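Local coordinates for methylthioribose-1-phosphate isomerase (Saccharomyces cerevisiae, PDB 1W2W), which catalyses the interconversion of methylthioribose-1-phosphate and methylthioribulose-1-phosphate in the methionine salvage pathway, at residues 113-118 and 137-142; 8-13 and 143-148; 189-194 and 198-203; 43-48 and 54-59. One frame throughout, in Å; residues are numbered along the deposited sequence.

Contact 1 of 4, residues 113-118 and 137-142; sequences SNSLVE and YNYVCE
Tyr139 reaches across from helix 129-168 and brings its phenol oxygen to Ser115 on helix 111-124, a helix-to-helix contact between successive helices in the helical part of this N-terminal half of the enzyme. Ser115 OG sits at the edge of the tyrosine ring, in its plane, and is hydrogen-bonded to Tyr139 OH at 2.8 Å. With chi1 at 169°, Tyr139 CG stands opposite its own backbone N, and the ring reaches out toward the other helix. Glu118 approaches the same ring at a slant, not with its carboxylate but with its methylene CG, 3.5 Å from Tyr139 CE1. Its chain bends at chi2 (42°), and the carboxylate plane ends up 36° from that of the ring. Ile119 and Ile122 also touch the ring, while Ser115 backs onto Ala57 and Ser61 of helix 53-73. An alanine at Tyr139 would remove the ring and is likely to leave the buried Ser115 OG without this partner, and Glu118 CG without its apolar neighbour. The fit is close at the tip: Tyr139 OH comes within 3.3 Å of Ser115 CA.

Contact 2 of 4, residues 8-13 and 143-148; sequences FDRSEP and LIDEDL
Asp145 OD2 takes a hydrogen bond from Arg10 NH1 at 2.9 Å, and the other carboxylate oxygen is held in the same way: Arg10 NH2 lies 2.9 Å from Asp145 OD1. This is an end-on, two-nitrogen salt bridge, one nitrogen to each oxygen, and both bonds arrive on the syn side of the carboxylate. The guanidinium and carboxylate planes are only 11° apart, so the two groups are nearly parallel, though both nitrogens stand somewhat out of the carboxylate plane. The N-H...O angle is 156° at NH1 and 144° at NH2. To get there the arginine chain bends at chi3, and the pairing fixes the rotation of both flat ends on a rather open surface of the protein. Beside the charges runs an apolar contact: Ile144 CD1 meets Phe8 CD2 at 3.4 Å, obliquely to the ring, while Arg10 CB lies over one face of the same ring toward its rim. Val140 and Leu62 also touch the phenylalanine, and the backbone oxygen of Arg10 accepts from Tyr137 OH. Where the chain leaves the strand, Asp9 OD1 is gripped twice, by Ser11 OG and by Ser11 N. The edge strand 6-9 of a three-stranded antiparallel sheet is thus joined to the long helix 129-168, and the turn that follows it is an Asx turn.

Contact 3 of 4, residues 189-194 and 198-203; sequences SGYGTA and IRSLWK
Tyr191 meets helix 194-210 with both its backbone and its ring. Its hydroxyl donates to Ser200 OG, 2.7 Å from Tyr191 OH, with the serine oxygen in the ring plane at the edge. Over one face of the ring, toward the rim, passes Arg199 CD. The arginine runs extended past the ring, in the opposite direction, to the tyrosine's own carbonyl: Arg199 NH1 lies 2.8 Å from Tyr191 O. That oxygen is in the guanidinium plane, but the nitrogen stands above the carbonyl plane, 45° out of it. Gly190 and Gly192 flank the tyrosine with backbone angles that a side chain would not tolerate. A phenylalanine in place of Tyr191 would probably leave Ser200 OG without its donor and the ring edge unanchored. Further out, a neighbouring subunit supplies the acidic side chain that pairs with Arg199 NE and NH2. The side chain of Ala194, which opens the helix, is about 8 Å from that of Cys181, a predicted transition-state stabiliser. With Tyr191 OH as donor, Ser200 OG is left to point its own hydrogen probably at Asp156 OD1, a hydrogen-bond chain that ends on a carboxylate.

Contact 4 of 4, residues 43-48 and 54-59; sequences SVIKSM and PAIAIV
No ring or other flat side chain takes part where Ile45 meets Ile56 and Val59; the flat group touched is a peptide, the carbonyl of Ile56, with Ile45 CD1 3.7 Å from Ile56 O. Everything else is branched aliphatic carbon. Ile45 is the hub: its CG2 touches Ile56 CG2 at 3.8 Å, while its CG1 lies 3.7 Å from Val59 CG1. Ile45 CG1 is anti to the carbonyl carbon (chi1 -66°), which turns CG2 to one neighbour and the longer branch in between Ile56 and Val59. Against the valine the two side chains run past each other in opposite directions. Val59 uses both methyls, for its CG2 faces Val44 CG2 at 4.0 Å, and its chi1 of 76° is what presents CG1 to the isoleucine. All four touching residues are buried and no hydrogen bond crosses the contact. A Schellman motif follows helix 38-46, with Met48 (a selenomethionine here) at positive phi and its N bonded back to Ile45 O. A sulfate ion, probably from the crystallisation liquor, lies about 4 Å from the side chain of Ile56. Helix 53-73 presents this aliphatic flank to helix 38-46; elsewhere Ile56 touches Leu112 of helix 111-124, Ile58 touches Leu143 and Ile144 of helix 129-168, and Ala55 and Ile58 touch Ile6 of strand 6-9.

How the contacts relate
Contacts 1 and 2 share helix 129-168 and lie with centres 11 Å apart, touching where Cys141 packs against Arg10. Along the chain contact 2 closes a long loop within which contact 4 and then contact 1 are nested; contact 3 follows. Helix 53-73, which carries one side of contact 4, packs against both of the first two, with Pro54 against Asp147 on the side of contact 2. Contact 3 lies farther out, its centre 23 Å from that of contact 1, yet Ser189 hydrogen-bonds Asp147 and touches Ile58. The long helix thus connects the N-terminal sheet and helices with the strand-loop-helix part near the predicted Cys181 site.

Contact 1 of 4, residues 113-118 and 137-142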
loop_
_atom_site.group_PDB
_atom_site.type_symbol
_atom_site.label_atom_id
_atom_site.label_comp_id
_atom_site.label_asym_id
_atom_site.label_seq_id
_atom_site.Cartn_x
_atom_site.Cartn_y
_atom_site.Cartn_z
ATOM N N SER A 113 -24.119 -15.950 2.933
ATOM C CA SER A 113 -25.482 -15.893 3.478
ATOM C C SER A 113 -26.493 -16.303 2.421
ATOM O O SER A 113 -27.413 -17.092 2.685
ATOM C CB SER A 113 -25.802 -14.493 4.023
ATOM O OG SER A 113 -27.180 -14.365 4.393
ATOM N N ASN A 114 -26.331 -15.771 1.212
ATOM C CA ASN A 114 -27.270 -16.091 0.151
ATOM C C ASN A 114 -27.359 -17.593 -0.138
ATOM O O ASN A 114 -28.449 -18.140 -0.347
ATOM C CB ASN A 114 -26.958 -15.280 -1.111
ATOM C CG ASN A 114 -27.379 -13.817 -0.979
ATOM O OD1 ASN A 114 -28.214 -13.464 -0.135
ATOM N ND2 ASN A 114 -26.797 -12.961 -1.814
ATOM N N SER A 115 -26.213 -18.261 -0.138
ATOM C CA SER A 115 -26.168 -19.705 -0.296
ATOM C C SER A 115 -26.726 -20.431 0.927
ATOM O O SER A 115 -27.446 -21.412 0.785
ATOM C CB SER A 115 -24.740 -20.182 -0.571
ATOM O OG SER A 115 -24.438 -20.100 -1.961
ATOM N N LEU A 116 -26.385 -19.982 2.129
ATOM C CA LEU A 116 -26.846 -20.712 3.313
ATOM C C LEU A 116 -28.366 -20.627 3.481
ATOM O O LEU A 116 -28.995 -21.575 3.954
ATOM C CB LEU A 116 -26.129 -20.245 4.582
ATOM C CG LEU A 116 -24.616 -20.502 4.585
ATOM C CD1 LEU A 116 -23.994 -20.064 5.908
ATOM C CD2 LEU A 116 -24.260 -21.956 4.261
ATOM N N VAL A 117 -28.954 -19.501 3.086
ATOM C CA VAL A 117 -30.411 -19.353 3.077
ATOM C C VAL A 117 -31.036 -20.413 2.170
ATOM O O VAL A 117 -31.998 -21.088 2.552
ATOM C CB VAL A 117 -30.833 -17.931 2.615
ATOM C CG1 VAL A 117 -32.318 -17.885 2.246
ATOM C CG2 VAL A 117 -30.485 -16.888 3.678
ATOM N N GLU A 118 -30.474 -20.567 0.976
ATOM C CA GLU A 118 -30.957 -21.548 0.022
ATOM C C GLU A 118 -30.774 -22.960 0.571
ATOM O O GLU A 118 -31.680 -23.790 0.453
ATOM C CB GLU A 118 -30.257 -21.396 -1.330
ATOM C CG GLU A 118 -30.881 -22.201 -2.464
ATOM C CD GLU A 118 -32.402 -22.168 -2.476
ATOM O OE1 GLU A 118 -32.995 -21.068 -2.415
ATOM O OE2 GLU A 118 -33.006 -23.256 -2.555
ATOM N N TYR A 137 -26.227 -31.936 -3.127
ATOM C CA TYR A 137 -25.291 -32.221 -4.211
ATOM C C TYR A 137 -25.714 -31.472 -5.474
ATOM O O TYR A 137 -24.898 -30.808 -6.127
ATOM C CB TYR A 137 -25.253 -33.719 -4.536
ATOM C CG TYR A 137 -24.391 -34.041 -5.745
ATOM C CD1 TYR A 137 -23.003 -34.100 -5.638
ATOM C CD2 TYR A 137 -24.964 -34.289 -6.991
ATOM C CE1 TYR A 137 -22.207 -34.396 -6.751
ATOM C CE2 TYR A 137 -24.180 -34.582 -8.091
ATOM C CZ TYR A 137 -22.810 -34.635 -7.966
ATOM O OH TYR A 137 -22.036 -34.933 -9.069
ATOM N N ASN A 138 -26.992 -31.596 -5.826
ATOM C CA ASN A 138 -27.511 -30.864 -6.985
ATOM C C ASN A 138 -27.304 -29.364 -6.806
ATOM O O ASN A 138 -26.914 -28.665 -7.751
ATOM C CB ASN A 138 -28.988 -31.183 -7.233
ATOM C CG ASN A 138 -29.184 -32.587 -7.767
ATOM O OD1 ASN A 138 -28.221 -33.235 -8.179
ATOM N ND2 ASN A 138 -30.420 -33.065 -7.758
ATOM N N TYR A 139 -27.557 -28.872 -5.597
ATOM C CA TYR A 139 -27.454 -27.436 -5.356
ATOM C C TYR A 139 -26.026 -26.941 -5.568
ATOM O O TYR A 139 -25.794 -25.915 -6.237
ATOM C CB TYR A 139 -27.929 -27.034 -3.952
ATOM C CG TYR A 139 -27.558 -25.592 -3.673
ATOM C CD1 TYR A 139 -28.288 -24.558 -4.237
ATOM C CD2 TYR A 139 -26.469 -25.270 -2.867
ATOM C CE1 TYR A 139 -27.950 -23.237 -4.003
ATOM C CE2 TYR A 139 -26.120 -23.941 -2.623
ATOM C CZ TYR A 139 -26.868 -22.935 -3.201
ATOM O OH TYR A 139 -26.575 -21.612 -2.993
ATOM N N VAL A 140 -25.064 -27.651 -4.986
ATOM C CA VAL A 140 -23.681 -27.189 -5.091
ATOM C C VAL A 140 -23.139 -27.274 -6.519
ATOM O O VAL A 140 -22.382 -26.394 -6.952
ATOM C CB VAL A 140 -22.732 -27.840 -4.058
ATOM C CG1 VAL A 140 -23.269 -27.620 -2.652
ATOM C CG2 VAL A 140 -22.510 -29.321 -4.343
ATOM N N CYS A 141 -23.535 -28.308 -7.262
ATOM C CA CYS A 141 -23.159 -28.400 -8.661
ATOM C C CYS A 141 -23.694 -27.199 -9.425
ATOM O O CYS A 141 -22.980 -26.612 -10.246
ATOM C CB CYS A 141 -23.661 -29.701 -9.293
ATOM S SG CYS A 141 -22.712 -31.131 -8.704
ATOM N N GLU A 142 -24.944 -26.841 -9.148
ATOM C CA GLU A 142 -25.583 -25.731 -9.846
ATOM C C GLU A 142 -24.948 -24.401 -9.461
ATOM O O GLU A 142 -24.685 -23.574 -10.337
ATOM C CB GLU A 142 -27.081 -25.706 -9.576
ATOM C CG GLU A 142 -27.811 -26.800 -10.343
ATOM C CD GLU A 142 -29.150 -27.137 -9.725
ATOM O OE1 GLU A 142 -29.751 -26.237 -9.094
ATOM O OE2 GLU A 142 -29.587 -28.303 -9.878
#

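Contact 2 of 4, residues 8-13 and 143-148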
loop_
_atom_site.group_PDB
_atom_site.type_symbol
_atom_site.label_atom_id
_atom_site.label_comp_id
_atom_site.label_asym_id
_atom_site.label_seq_id
_atom_site.Cartn_x
_atom_site.Cartn_y
_atom_site.Cartn_z
ATOM N N PHE A 8 -13.089 -29.626 -6.582
ATOM C CA PHE A 8 -14.318 -30.341 -6.240
ATOM C C PHE A 8 -14.449 -31.547 -7.164
ATOM O O PHE A 8 -14.763 -31.394 -8.342
ATOM C CB PHE A 8 -15.511 -29.388 -6.437
ATOM C CG PHE A 8 -16.853 -30.046 -6.298
ATOM C CD1 PHE A 8 -17.046 -31.087 -5.402
ATOM C CD2 PHE A 8 -17.934 -29.616 -7.063
ATOM C CE1 PHE A 8 -18.294 -31.694 -5.279
ATOM C CE2 PHE A 8 -19.176 -30.207 -6.942
ATOM C CZ PHE A 8 -19.361 -31.251 -6.047
ATOM N N ASP A 9 -14.188 -32.747 -6.651
ATOM C CA ASP A 9 -14.386 -33.949 -7.448
ATOM C C ASP A 9 -15.802 -34.454 -7.198
ATOM O O ASP A 9 -16.102 -34.994 -6.127
ATOM C CB ASP A 9 -13.364 -35.005 -7.028
ATOM C CG ASP A 9 -13.457 -36.273 -7.839
ATOM O OD1 ASP A 9 -14.401 -36.462 -8.640
ATOM O OD2 ASP A 9 -12.596 -37.159 -7.727
ATOM N N ARG A 10 -16.658 -34.270 -8.198
ATOM C CA ARG A 10 -18.083 -34.547 -8.074
ATOM C C ARG A 10 -18.432 -35.903 -8.671
ATOM O O ARG A 10 -19.605 -36.275 -8.754
ATOM C CB ARG A 10 -18.872 -33.434 -8.765
ATOM C CG ARG A 10 -18.809 -33.496 -10.289
ATOM C CD ARG A 10 -19.682 -32.456 -10.985
ATOM N NE ARG A 10 -19.206 -31.099 -10.728
ATOM C CZ ARG A 10 -19.859 -30.001 -11.094
ATOM N NH1 ARG A 10 -21.020 -30.099 -11.730
ATOM N NH2 ARG A 10 -19.351 -28.807 -10.820
ATOM N N SER A 11 -17.411 -36.643 -9.084
ATOM C CA SER A 11 -17.606 -37.811 -9.934
ATOM C C SER A 11 -18.371 -38.935 -9.233
ATOM O O SER A 11 -19.049 -39.736 -9.885
ATOM C CB SER A 11 -16.268 -38.320 -10.455
ATOM O OG SER A 11 -15.511 -38.906 -9.416
ATOM N N GLU A 12 -18.251 -38.994 -7.910
ATOM C CA GLU A 12 -19.118 -39.855 -7.100
ATOM C C GLU A 12 -20.105 -38.967 -6.346
ATOM O O GLU A 12 -19.763 -38.382 -5.316
ATOM C CB GLU A 12 -18.285 -40.651 -6.088
ATOM C CG GLU A 12 -17.407 -41.752 -6.670
ATOM C CD GLU A 12 -16.471 -42.329 -5.619
ATOM O OE1 GLU A 12 -16.970 -42.769 -4.566
ATOM O OE2 GLU A 12 -15.240 -42.352 -5.824
ATOM N N PRO A 13 -21.325 -38.822 -6.857
ATOM C CA PRO A 13 -22.275 -37.891 -6.233
ATOM C C PRO A 13 -22.507 -38.164 -4.745
ATOM O O PRO A 13 -22.793 -37.226 -4.002
ATOM C CB PRO A 13 -23.554 -38.094 -7.052
ATOM C CG PRO A 13 -23.060 -38.581 -8.378
ATOM C CD PRO A 13 -21.893 -39.479 -8.049
ATOM N N LEU A 143 -24.697 -24.212 -8.166
ATOM C CA LEU A 143 -24.022 -23.006 -7.672
ATOM C C LEU A 143 -22.685 -22.817 -8.398
ATOM O O LEU A 143 -22.371 -21.730 -8.915
ATOM C CB LEU A 143 -23.821 -23.093 -6.149
ATOM C CG LEU A 143 -22.985 -21.984 -5.487
ATOM C CD1 LEU A 143 -23.749 -20.662 -5.470
ATOM C CD2 LEU A 143 -22.513 -22.386 -4.086
ATOM N N ILE A 144 -21.895 -23.885 -8.444
ATOM C CA ILE A 144 -20.579 -23.827 -9.058
ATOM C C ILE A 144 -20.703 -23.650 -10.577
ATOM O O ILE A 144 -20.041 -22.800 -11.176
ATOM C CB ILE A 144 -19.759 -25.091 -8.676
ATOM C CG1 ILE A 144 -19.379 -25.038 -7.187
ATOM C CG2 ILE A 144 -18.503 -25.220 -9.550
ATOM C CD1 ILE A 144 -18.953 -26.371 -6.588
ATOM N N ASP A 145 -21.544 -24.447 -11.226
ATOM C CA ASP A 145 -21.558 -24.395 -12.685
ATOM C C ASP A 145 -22.121 -23.061 -13.180
ATOM O O ASP A 145 -21.643 -22.501 -14.176
ATOM C CB ASP A 145 -22.369 -25.556 -13.259
ATOM C CG ASP A 145 -21.687 -26.893 -13.052
ATOM O OD1 ASP A 145 -20.492 -26.914 -12.672
ATOM O OD2 ASP A 145 -22.278 -27.977 -13.256
ATOM N N GLU A 146 -23.133 -22.557 -12.484
ATOM C CA GLU A 146 -23.648 -21.220 -12.770
ATOM C C GLU A 146 -22.632 -20.122 -12.462
ATOM O O GLU A 146 -22.544 -19.139 -13.198
ATOM C CB GLU A 146 -24.971 -20.953 -12.046
ATOM C CG GLU A 146 -26.125 -21.825 -12.554
ATOM C CD GLU A 146 -27.409 -21.653 -11.768
ATOM O OE1 GLU A 146 -27.548 -20.673 -11.003
ATOM O OE2 GLU A 146 -28.308 -22.509 -11.912
ATOM N N ASP A 147 -21.858 -20.268 -11.390
ATOM C CA ASP A 147 -20.838 -19.262 -11.092
ATOM C C ASP A 147 -19.875 -19.109 -12.271
ATOM O O ASP A 147 -19.615 -17.999 -12.721
ATOM C CB ASP A 147 -20.090 -19.598 -9.802
ATOM C CG ASP A 147 -19.109 -18.523 -9.408
ATOM O OD1 ASP A 147 -19.550 -17.553 -8.764
ATOM O OD2 ASP A 147 -17.897 -18.570 -9.704
ATOM N N LEU A 148 -19.378 -20.230 -12.787
ATOM C CA LEU A 148 -18.436 -20.217 -13.906
ATOM C C LEU A 148 -19.084 -19.679 -15.182
ATOM O O LEU A 148 -18.503 -18.842 -15.877
ATOM C CB LEU A 148 -17.896 -21.631 -14.149
ATOM C CG LEU A 148 -16.982 -21.827 -15.358
ATOM C CD1 LEU A 148 -15.714 -20.974 -15.196
ATOM C CD2 LEU A 148 -16.621 -23.300 -15.448
#

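Contact 3 of 4, residues 189-194 and 198-203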
loop_
_atom_site.group_PDB
_atom_site.type_symbol
_atom_site.label_atom_id
_atom_site.label_comp_id
_atom_site.label_asym_id
_atom_site.label_seq_id
_atom_site.Cartn_x
_atom_site.Cartn_y
_atom_site.Cartn_z
ATOM N N SER A 189 -15.338 -19.838 -8.882
ATOM C CA SER A 189 -15.257 -21.194 -9.406
ATOM C C SER A 189 -14.314 -21.228 -10.612
ATOM O O SER A 189 -14.026 -22.312 -11.149
ATOM C CB SER A 189 -16.653 -21.694 -9.820
ATOM O OG SER A 189 -17.122 -20.937 -10.929
ATOM N N GLY A 190 -13.839 -20.061 -11.049
ATOM C CA GLY A 190 -13.015 -19.985 -12.246
ATOM C C GLY A 190 -13.402 -18.831 -13.155
ATOM O O GLY A 190 -14.558 -18.423 -13.180
ATOM N N TYR A 191 -12.422 -18.316 -13.889
ATOM C CA TYR A 191 -12.595 -17.187 -14.815
ATOM C C TYR A 191 -12.726 -15.803 -14.141
ATOM O O TYR A 191 -11.947 -14.884 -14.420
ATOM C CB TYR A 191 -13.725 -17.428 -15.815
ATOM C CG TYR A 191 -13.596 -16.554 -17.040
ATOM C CD1 TYR A 191 -12.702 -16.888 -18.049
ATOM C CD2 TYR A 191 -14.347 -15.393 -17.176
ATOM C CE1 TYR A 191 -12.568 -16.103 -19.170
ATOM C CE2 TYR A 191 -14.220 -14.594 -18.294
ATOM C CZ TYR A 191 -13.321 -14.954 -19.286
ATOM O OH TYR A 191 -13.159 -14.195 -20.416
ATOM N N GLY A 192 -13.692 -15.655 -13.237
ATOM C CA GLY A 192 -13.683 -14.507 -12.343
ATOM C C GLY A 192 -14.664 -13.421 -12.762
ATOM O O GLY A 192 -15.349 -13.533 -13.787
ATOM N N THR A 193 -14.703 -12.361 -11.962
ATOM C CA THR A 193 -15.657 -11.281 -12.163
ATOM C C THR A 193 -14.929 -10.108 -12.804
ATOM O O THR A 193 -14.860 -10.054 -14.023
ATOM C CB THR A 193 -16.375 -10.910 -10.862
ATOM O OG1 THR A 193 -15.417 -10.554 -9.846
ATOM C CG2 THR A 193 -17.094 -12.132 -10.310
ATOM N N ALA A 194 -14.362 -9.188 -12.030
ATOM C CA ALA A 194 -13.604 -8.111 -12.678
ATOM C C ALA A 194 -12.457 -8.687 -13.523
ATOM O O ALA A 194 -12.216 -8.227 -14.636
ATOM C CB ALA A 194 -13.093 -7.080 -11.659
ATOM N N ILE A 198 -11.484 -8.526 -17.685
ATOM C CA ILE A 198 -10.133 -8.318 -18.190
ATOM C C ILE A 198 -9.715 -9.481 -19.102
ATOM O O ILE A 198 -9.115 -9.271 -20.171
ATOM C CB ILE A 198 -9.186 -8.094 -16.994
ATOM C CG1 ILE A 198 -9.401 -6.672 -16.448
ATOM C CG2 ILE A 198 -7.718 -8.337 -17.372
ATOM C CD1 ILE A 198 -8.925 -6.528 -14.995
ATOM N N ARG A 199 -10.062 -10.703 -18.706
ATOM C CA ARG A 199 -9.775 -11.852 -19.555
ATOM C C ARG A 199 -10.498 -11.784 -20.890
ATOM O O ARG A 199 -9.917 -12.124 -21.927
ATOM C CB ARG A 199 -10.085 -13.164 -18.836
ATOM C CG ARG A 199 -9.023 -13.525 -17.822
ATOM C CD ARG A 199 -9.414 -14.680 -16.903
ATOM N NE ARG A 199 -8.219 -15.232 -16.262
ATOM C CZ ARG A 199 -8.189 -15.735 -15.033
ATOM N NH1 ARG A 199 -9.296 -15.763 -14.297
ATOM N NH2 ARG A 199 -7.051 -16.221 -14.549
ATOM N N SER A 200 -11.759 -11.361 -20.868
ATOM C CA SER A 200 -12.522 -11.187 -22.106
ATOM C C SER A 200 -11.935 -10.097 -22.992
ATOM O O SER A 200 -11.824 -10.265 -24.219
ATOM C CB SER A 200 -13.990 -10.887 -21.810
ATOM O OG SER A 200 -14.607 -12.020 -21.214
ATOM N N LEU A 201 -11.546 -8.989 -22.368
ATOM C CA LEU A 201 -10.855 -7.929 -23.093
ATOM C C LEU A 201 -9.553 -8.428 -23.722
ATOM O O LEU A 201 -9.199 -8.049 -24.848
ATOM C CB LEU A 201 -10.615 -6.728 -22.176
ATOM C CG LEU A 201 -11.848 -5.851 -21.904
ATOM C CD1 LEU A 201 -11.518 -4.833 -20.807
ATOM C CD2 LEU A 201 -12.295 -5.114 -23.187
ATOM N N TRP A 202 -8.831 -9.287 -23.011
ATOM C CA TRP A 202 -7.576 -9.804 -23.544
ATOM C C TRP A 202 -7.817 -10.692 -24.759
ATOM O O TRP A 202 -7.078 -10.631 -25.735
ATOM C CB TRP A 202 -6.750 -10.521 -22.472
ATOM C CG TRP A 202 -5.403 -10.967 -22.991
ATOM C CD1 TRP A 202 -4.902 -12.235 -22.977
ATOM C CD2 TRP A 202 -4.395 -10.149 -23.603
ATOM N NE1 TRP A 202 -3.646 -12.258 -23.533
ATOM C CE2 TRP A 202 -3.312 -10.991 -23.930
ATOM C CE3 TRP A 202 -4.298 -8.789 -23.908
ATOM C CZ2 TRP A 202 -2.155 -10.517 -24.546
ATOM C CZ3 TRP A 202 -3.149 -8.315 -24.526
ATOM C CH2 TRP A 202 -2.095 -9.178 -24.840
ATOM N N LYS A 203 -8.864 -11.510 -24.701
ATOM C CA LYS A 203 -9.231 -12.328 -25.852
ATOM C C LYS A 203 -9.537 -11.478 -27.089
ATOM O O LYS A 203 -9.076 -11.772 -28.195
ATOM C CB LYS A 203 -10.438 -13.197 -25.520
ATOM C CG LYS A 203 -10.788 -14.167 -26.641
ATOM C CD LYS A 203 -11.908 -15.113 -26.256
ATOM C CE LYS A 203 -12.191 -16.087 -27.398
ATOM N NZ LYS A 203 -13.401 -16.914 -27.099
#

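Contact 4 of 4, residues 43-48 and 54-59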
loop_
_atom_site.group_PDB
_atom_site.type_symbol
_atom_site.label_atom_id
_atom_site.label_comp_id
_atom_site.label_asym_id
_atom_site.label_seq_id
_atom_site.Cartn_x
_atom_site.Cartn_y
_atom_site.Cartn_z
ATOM N N SER A 43 -13.141 -22.856 9.229
ATOM C CA SER A 43 -11.744 -22.537 9.492
ATOM C C SER A 43 -11.058 -21.902 8.289
ATOM O O SER A 43 -10.354 -20.898 8.443
ATOM C CB SER A 43 -10.961 -23.764 9.943
ATOM O OG SER A 43 -9.622 -23.389 10.253
ATOM N N VAL A 44 -11.255 -22.464 7.099
ATOM C CA VAL A 44 -10.562 -21.881 5.944
ATOM C C VAL A 44 -11.121 -20.518 5.540
ATOM O O VAL A 44 -10.396 -19.695 4.982
ATOM C CB VAL A 44 -10.474 -22.812 4.728
ATOM C CG1 VAL A 44 -9.732 -24.112 5.094
ATOM C CG2 VAL A 44 -11.869 -23.087 4.136
ATOM N N ILE A 45 -12.400 -20.278 5.816
ATOM C CA ILE A 45 -12.990 -18.974 5.546
ATOM C C ILE A 45 -12.491 -17.936 6.555
ATOM O O ILE A 45 -12.033 -16.857 6.190
ATOM C CB ILE A 45 -14.530 -19.030 5.544
ATOM C CG1 ILE A 45 -15.042 -19.891 4.380
ATOM C CG2 ILE A 45 -15.108 -17.614 5.455
ATOM C CD1 ILE A 45 -16.542 -20.265 4.530
ATOM N N LYS A 46 -12.570 -18.274 7.835
ATOM C CA LYS A 46 -12.253 -17.296 8.869
ATOM C C LYS A 46 -10.785 -16.870 8.781
ATOM O O LYS A 46 -10.461 -15.700 8.946
ATOM C CB LYS A 46 -12.595 -17.887 10.232
ATOM C CG LYS A 46 -12.102 -17.118 11.429
ATOM C CD LYS A 46 -12.889 -15.845 11.627
ATOM C CE LYS A 46 -12.648 -15.290 13.040
ATOM N NZ LYS A 46 -13.352 -13.991 13.214
ATOM N N SER A 47 -9.918 -17.833 8.499
ATOM C CA SER A 47 -8.487 -17.587 8.387
ATOM C C SER A 47 -8.081 -17.033 7.015
ATOM O O SER A 47 -6.925 -16.648 6.821
ATOM C CB SER A 47 -7.714 -18.878 8.679
ATOM O OG SER A 47 -7.794 -19.766 7.574
HETATM N N MSE A 48 -9.019 -16.990 6.070
HETATM C CA MSE A 48 -8.730 -16.468 4.723
HETATM C C MSE A 48 -7.779 -17.345 3.915
HETATM O O MSE A 48 -7.057 -16.887 3.013
HETATM C CB MSE A 48 -8.275 -15.010 4.772
HETATM C CG MSE A 48 -9.368 -14.101 5.308
HETATM SE SE MSE A 48 -8.904 -12.203 5.267
HETATM C CE MSE A 48 -8.917 -11.867 3.307
ATOM N N PRO A 54 -17.462 -15.202 -3.898
ATOM C CA PRO A 54 -18.072 -16.443 -4.378
ATOM C C PRO A 54 -17.340 -17.692 -3.916
ATOM O O PRO A 54 -18.016 -18.661 -3.573
ATOM C CB PRO A 54 -18.052 -16.295 -5.907
ATOM C CG PRO A 54 -17.881 -14.785 -6.125
ATOM C CD PRO A 54 -16.939 -14.381 -5.009
ATOM N N ALA A 55 -16.009 -17.695 -3.894
ATOM C CA ALA A 55 -15.292 -18.862 -3.387
ATOM C C ALA A 55 -15.662 -19.188 -1.947
ATOM O O ALA A 55 -15.780 -20.365 -1.565
ATOM C CB ALA A 55 -13.778 -18.665 -3.506
ATOM N N ILE A 56 -15.843 -18.148 -1.139
ATOM C CA ILE A 56 -16.283 -18.344 0.241
ATOM C C ILE A 56 -17.623 -19.083 0.290
ATOM O O ILE A 56 -17.764 -20.064 1.035
ATOM C CB ILE A 56 -16.358 -16.996 0.972
ATOM C CG1 ILE A 56 -14.948 -16.419 1.147
ATOM C CG2 ILE A 56 -17.121 -17.139 2.304
ATOM C CD1 ILE A 56 -14.923 -14.956 1.526
ATOM N N ALA A 57 -18.591 -18.612 -0.496
ATOM C CA ALA A 57 -19.897 -19.273 -0.584
ATOM C C ALA A 57 -19.789 -20.711 -1.071
ATOM O O ALA A 57 -20.484 -21.609 -0.580
ATOM C CB ALA A 57 -20.829 -18.488 -1.486
ATOM N N ILE A 58 -18.930 -20.942 -2.059
ATOM C CA ILE A 58 -18.774 -22.290 -2.601
ATOM C C ILE A 58 -18.126 -23.245 -1.596
ATOM O O ILE A 58 -18.630 -24.354 -1.388
ATOM C CB ILE A 58 -17.974 -22.271 -3.930
ATOM C CG1 ILE A 58 -18.799 -21.585 -5.032
ATOM C CG2 ILE A 58 -17.606 -23.707 -4.356
ATOM C CD1 ILE A 58 -17.949 -21.084 -6.212
ATOM N N VAL A 59 -17.018 -22.841 -0.977
ATOM C CA VAL A 59 -16.402 -23.731 0.022
ATOM C C VAL A 59 -17.312 -23.966 1.227
ATOM O O VAL A 59 -17.386 -25.089 1.747
ATOM C CB VAL A 59 -14.993 -23.292 0.483
ATOM C CG1 VAL A 59 -15.074 -22.118 1.459
ATOM C CG2 VAL A 59 -14.299 -24.466 1.209
#